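PDB 6BWC: polysaccharide biosynthesis protein CapD, which is a short-chain dehydrogenase family enzyme that binds NADP and UDP-N-acetylglucosamine and is required for CMP-pseudaminic acid biosynthesis, a pathway linked to flagellin glycosylation. Local coordinates for residues Val82-Ala87 against Val124-Ser129. The protein carries 2 engineered substitutions. Residues are numbered along the deposited sequence; the frame is centred on the assembly and turned at random.
With NAP (NADP nicotinamide-adenine-dinucleotide phosphate), chain N.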
ATOM      1  N   VAL C  82      20.338   3.570 -17.731  1.00 12.88           N
ATOM      2  CA  VAL C  82      20.155   3.723 -16.274  1.00 12.58           C
ATOM      3  C   VAL C  82      21.418   3.245 -15.506  1.00 12.30           C
ATOM      4  O   VAL C  82      21.825   2.102 -15.619  1.00 11.77           O
ATOM      5  CB  VAL C  82      18.892   2.932 -15.797  1.00 12.32           C
ATOM      6  CG1 VAL C  82      18.673   3.049 -14.300  1.00 12.23           C
ATOM      7  CG2 VAL C  82      17.641   3.428 -16.499  1.00 12.32           C
ATOM      8  N   PHE C  83      22.021   4.132 -14.725  1.00 12.36           N
ATOM      9  CA  PHE C  83      23.039   3.733 -13.755  1.00 12.59           C
ATOM     10  C   PHE C  83      22.443   3.707 -12.331  1.00 12.34           C
ATOM     11  O   PHE C  83      22.205   4.782 -11.745  1.00 11.88           O
ATOM     12  CB  PHE C  83      24.235   4.707 -13.766  1.00 12.71           C
ATOM     13  CG  PHE C  83      25.009   4.748 -15.049  1.00 12.61           C
ATOM     14  CD1 PHE C  83      26.087   3.897 -15.251  1.00 12.53           C
ATOM     15  CD2 PHE C  83      24.712   5.705 -16.034  1.00 12.81           C
ATOM     16  CE1 PHE C  83      26.841   3.966 -16.421  1.00 12.49           C
ATOM     17  CE2 PHE C  83      25.463   5.776 -17.207  1.00 12.69           C
ATOM     18  CZ  PHE C  83      26.528   4.902 -17.398  1.00 12.56           C
ATOM     19  N   HIS C  84      22.243   2.497 -11.785  1.00 12.16           N
ATOM     20  CA  HIS C  84      21.714   2.302 -10.417  1.00 12.31           C
ATOM     21  C   HIS C  84      22.861   2.268  -9.366  1.00 12.64           C
ATOM     22  O   HIS C  84      23.399   1.228  -8.993  1.00 12.27           O
ATOM     23  CB  HIS C  84      20.769   1.078 -10.388  1.00 12.44           C
ATOM     24  CG  HIS C  84      20.314   0.640  -9.018  1.00 12.40           C
ATOM     25  ND1 HIS C  84      20.181   1.498  -7.944  1.00 12.38           N
ATOM     26  CD2 HIS C  84      19.929  -0.579  -8.569  1.00 12.16           C
ATOM     27  CE1 HIS C  84      19.767   0.821  -6.889  1.00 12.35           C
ATOM     28  NE2 HIS C  84      19.598  -0.440  -7.244  1.00 12.30           N
ATOM     29  N   VAL C  85      23.185   3.464  -8.882  1.00 13.41           N
ATOM     30  CA  VAL C  85      24.319   3.730  -8.000  1.00 13.91           C
ATOM     31  C   VAL C  85      23.898   4.121  -6.541  1.00 14.28           C
ATOM     32  O   VAL C  85      24.742   4.164  -5.618  1.00 14.05           O
ATOM     33  CB  VAL C  85      25.183   4.830  -8.652  1.00 14.40           C
ATOM     34  CG1 VAL C  85      26.581   4.873  -8.042  1.00 14.92           C
ATOM     35  CG2 VAL C  85      25.290   4.582 -10.149  1.00 14.45           C
ATOM     36  N   ALA C  86      22.599   4.387  -6.319  1.00 14.32           N
ATOM     37  CA  ALA C  86      22.055   4.564  -4.957  1.00 13.96           C
ATOM     38  C   ALA C  86      22.005   3.262  -4.119  1.00 13.73           C
ATOM     39  O   ALA C  86      21.760   2.156  -4.659  1.00 13.42           O
ATOM     40  CB  ALA C  86      20.679   5.222  -5.010  1.00 13.85           C
ATOM     41  N   ALA C  87      22.243   3.442  -2.806  1.00 13.69           N
ATOM     42  CA  ALA C  87      22.306   2.376  -1.779  1.00 13.67           C
ATOM     43  C   ALA C  87      22.785   2.914  -0.433  1.00 14.12           C
ATOM     44  O   ALA C  87      23.435   3.956  -0.329  1.00 13.52           O
ATOM     45  CB  ALA C  87      23.226   1.232  -2.193  1.00 13.42           C
ATOM     46  N   VAL C 124      20.722  -1.340 -18.062  1.00 22.40           N
ATOM     47  CA  VAL C 124      20.886  -0.970 -16.666  1.00 21.02           C
ATOM     48  C   VAL C 124      22.167  -1.593 -16.152  1.00 20.39           C
ATOM     49  O   VAL C 124      22.428  -2.772 -16.409  1.00 20.33           O
ATOM     50  CB  VAL C 124      19.766  -1.548 -15.807  1.00 20.88           C
ATOM     51  CG1 VAL C 124      19.904  -1.089 -14.354  1.00 20.77           C
ATOM     52  CG2 VAL C 124      18.422  -1.173 -16.406  1.00 21.16           C
ATOM     53  N   VAL C 125      22.947  -0.803 -15.416  1.00 19.78           N
ATOM     54  CA  VAL C 125      24.136  -1.286 -14.716  1.00 18.93           C
ATOM     55  C   VAL C 125      23.911  -1.126 -13.228  1.00 17.91           C
ATOM     56  O   VAL C 125      23.769  -0.009 -12.749  1.00 17.57           O
ATOM     57  CB  VAL C 125      25.391  -0.517 -15.141  1.00 18.89           C
ATOM     58  CG1 VAL C 125      26.574  -0.862 -14.243  1.00 18.54           C
ATOM     59  CG2 VAL C 125      25.706  -0.834 -16.601  1.00 19.32           C
ATOM     60  N   PHE C 126      23.846  -2.247 -12.522  1.00 17.30           N
ATOM     61  CA  PHE C 126      23.811  -2.244 -11.072  1.00 17.19           C
ATOM     62  C   PHE C 126      25.249  -2.212 -10.544  1.00 18.04           C
ATOM     63  O   PHE C 126      26.179  -2.828 -11.110  1.00 17.87           O
ATOM     64  CB  PHE C 126      23.066  -3.470 -10.528  1.00 16.75           C
ATOM     65  CG  PHE C 126      23.060  -3.557  -9.020  1.00 16.32           C
ATOM     66  CD1 PHE C 126      22.528  -2.524  -8.259  1.00 16.25           C
ATOM     67  CD2 PHE C 126      23.567  -4.672  -8.362  1.00 16.23           C
ATOM     68  CE1 PHE C 126      22.517  -2.580  -6.875  1.00 16.04           C
ATOM     69  CE2 PHE C 126      23.564  -4.742  -6.977  1.00 16.00           C
ATOM     70  CZ  PHE C 126      23.046  -3.687  -6.234  1.00 16.10           C
ATOM     71  N   THR C 127      25.408  -1.512  -9.436  1.00 18.22           N
ATOM     72  CA  THR C 127      26.690  -1.280  -8.839  1.00 18.50           C
ATOM     73  C   THR C 127      26.699  -2.048  -7.518  1.00 19.13           C
ATOM     74  O   THR C 127      26.160  -1.577  -6.502  1.00 18.86           O
ATOM     75  CB  THR C 127      26.869   0.237  -8.715  1.00 18.71           C
ATOM     76  OG1 THR C 127      27.486   0.712  -9.913  1.00 19.16           O
ATOM     77  CG2 THR C 127      27.705   0.612  -7.592  1.00 18.76           C
ATOM     78  N   SER C 128      27.283  -3.253  -7.558  1.00 19.64           N
ATOM     79  CA  SER C 128      27.412  -4.133  -6.370  1.00 19.24           C
ATOM     80  C   SER C 128      28.747  -3.884  -5.720  1.00 20.22           C
ATOM     81  O   SER C 128      29.551  -3.108  -6.242  1.00 20.00           O
ATOM     82  CB  SER C 128      27.317  -5.621  -6.743  1.00 18.42           C
ATOM     83  OG  SER C 128      27.304  -6.441  -5.587  1.00 16.87           O
ATOM     84  N   SER C 129      28.960  -4.548  -4.581  1.00 21.51           N
ATOM     85  CA  SER C 129      30.255  -4.605  -3.890  1.00 21.85           C
ATOM     86  C   SER C 129      30.842  -6.017  -3.902  1.00 22.13           C
ATOM     87  O   SER C 129      30.125  -6.996  -4.092  1.00 22.54           O
ATOM     88  CB  SER C 129      30.079  -4.178  -2.442  1.00 22.60           C
ATOM     89  OG  SER C 129      31.231  -4.504  -1.684  1.00 23.78           O
TER
HETATM   90  PA  NAP N 400      27.463   7.572  -1.855  1.00 11.89           P
HETATM   91  O1A NAP N 400      28.482   8.667  -2.001  1.00 11.76           O
HETATM   92  O2A NAP N 400      26.841   7.420  -0.510  1.00 11.61           O
HETATM   93  O5B NAP N 400      26.324   7.733  -2.956  1.00 12.48           O
HETATM   94  C5B NAP N 400      24.994   7.291  -2.671  1.00 13.55           C
HETATM   95  C4B NAP N 400      24.021   7.957  -3.639  1.00 14.05           C
HETATM   96  O4B NAP N 400      22.702   7.421  -3.553  1.00 14.10           O
HETATM   97  C3B NAP N 400      23.871   9.415  -3.298  1.00 14.55           C
HETATM   98  O3B NAP N 400      23.631  10.054  -4.548  1.00 14.51           O
HETATM   99  C2B NAP N 400      22.674   9.432  -2.383  1.00 15.21           C
HETATM  100  O2B NAP N 400      22.166  10.749  -2.333  1.00 16.97           O
HETATM  101  C1B NAP N 400      21.774   8.392  -3.052  1.00 14.74           C
HETATM  102  N9A NAP N 400      20.733   7.656  -2.256  1.00 14.66           N
HETATM  103  C8A NAP N 400      20.823   7.020  -1.052  1.00 14.92           C
HETATM  104  N7A NAP N 400      19.634   6.432  -0.685  1.00 14.59           N
HETATM  105  C5A NAP N 400      18.762   6.687  -1.677  1.00 14.59           C
HETATM  106  C6A NAP N 400      17.338   6.398  -1.980  1.00 14.46           C
HETATM  107  N6A NAP N 400      16.563   5.694  -1.143  1.00 14.61           N
HETATM  108  N1A NAP N 400      16.819   6.851  -3.134  1.00 14.28           N
HETATM  109  C2A NAP N 400      17.540   7.566  -4.016  1.00 14.38           C
HETATM  110  N3A NAP N 400      18.830   7.877  -3.813  1.00 14.44           N
HETATM  111  C4A NAP N 400      19.489   7.479  -2.695  1.00 14.58           C
HETATM  112  O3  NAP N 400      28.038   6.135  -2.314  1.00 11.95           O
HETATM  113  PN  NAP N 400      29.200   5.825  -3.401  1.00 11.96           P
HETATM  114  O1N NAP N 400      29.120   6.757  -4.601  1.00 12.34           O
HETATM  115  O2N NAP N 400      30.493   5.630  -2.670  1.00 11.96           O
HETATM  116  O5D NAP N 400      28.820   4.345  -3.843  1.00 12.19           O
HETATM  117  C5D NAP N 400      27.899   4.164  -4.890  1.00 12.66           C
HETATM  118  C4D NAP N 400      27.582   2.681  -5.055  1.00 13.08           C
HETATM  119  O4D NAP N 400      28.825   1.966  -5.074  1.00 13.12           O
HETATM  120  C3D NAP N 400      26.701   2.006  -3.989  1.00 13.12           C
HETATM  121  O3D NAP N 400      25.696   1.236  -4.654  1.00 13.01           O
HETATM  122  C2D NAP N 400      27.629   1.100  -3.215  1.00 13.32           C
HETATM  123  O2D NAP N 400      26.989  -0.100  -2.771  1.00 13.21           O
HETATM  124  C1D NAP N 400      28.716   0.801  -4.248  1.00 13.49           C
HETATM  125  N1N NAP N 400      30.033   0.474  -3.686  1.00 13.68           N
HETATM  126  C2N NAP N 400      30.762   1.469  -3.154  1.00 14.03           C
HETATM  127  C3N NAP N 400      32.015   1.280  -2.601  1.00 13.84           C
HETATM  128  C7N NAP N 400      32.805   2.381  -1.982  1.00 14.26           C
HETATM  129  O7N NAP N 400      33.824   2.081  -1.356  1.00 14.63           O
HETATM  130  N7N NAP N 400      32.420   3.657  -2.068  1.00 14.44           N
HETATM  131  C4N NAP N 400      32.612  -0.079  -2.629  1.00 14.01           C
HETATM  132  C5N NAP N 400      31.729  -1.089  -3.223  1.00 13.95           C
HETATM  133  C6N NAP N 400      30.487  -0.777  -3.749  1.00 13.68           C
HETATM  134  P2B NAP N 400      21.158  11.222  -1.167  1.00 20.64           P
HETATM  135  O1X NAP N 400      21.198  12.719  -1.407  1.00 20.66           O
HETATM  136  O2X NAP N 400      19.803  10.651  -1.529  1.00 19.86           O
HETATM  137  O3X NAP N 400      21.740  10.712   0.173  1.00 20.55           O
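His-84 and Phe-126 both hold CG anti to the backbone N (chi1 171° and 177°), which turns their rings side by side; both residues lie on the same face of the sheet. They belong to two neighbouring parallel strands, 81-84 and 123-129, in the Rossmann fold of a short-chain dehydrogenase. Helix 98-118 lies in the connection between the strands and covers this face. The two rings meet obliquely, with His-84 CD2 nearest to Phe-126 CD1. Their planes are turned 39° against each other. His-84 NE2 is hydrogen-bonded to Thr-109 OG1 of the covering helix, which should limit rotation of the imidazole. Val-82 and Val-124 continue the same face, next to the ring pair. The other face carries Phe-83 and Val-125, whose side chains pack against Thr-214 and Met-218 of helix 207-220.

Backbone bonds join the strands. Val-125 N donates to Val-82 O at 3.1 Å, close to straight. His-84 N donates to Val-125 O, also at 3.1 Å. The next bond, from Thr-127 N to His-84 O, is weak and long at 3.4 Å. Here strand 81-84 ends, and Val-85 to Ala-87 turn off as a loop while the second strand runs on to Ser-129.

The C-terminal ends of the parallel strands contribute to the dinucleotide site, as expected for this fold. Ala-86 CB packs against the adenine and its ribose. Ser-129 lies beside the nicotinamide ring, and its OG is hydrogen-bonded to the bound UDP-N-acetylglucosamine. Thr-127 places CG2 anti to its own N, and this methyl lies against the nicotinamide ribose. On the same side of the cofactor, Val-85 CG1 lies 3.5 Å from C5D of NADP.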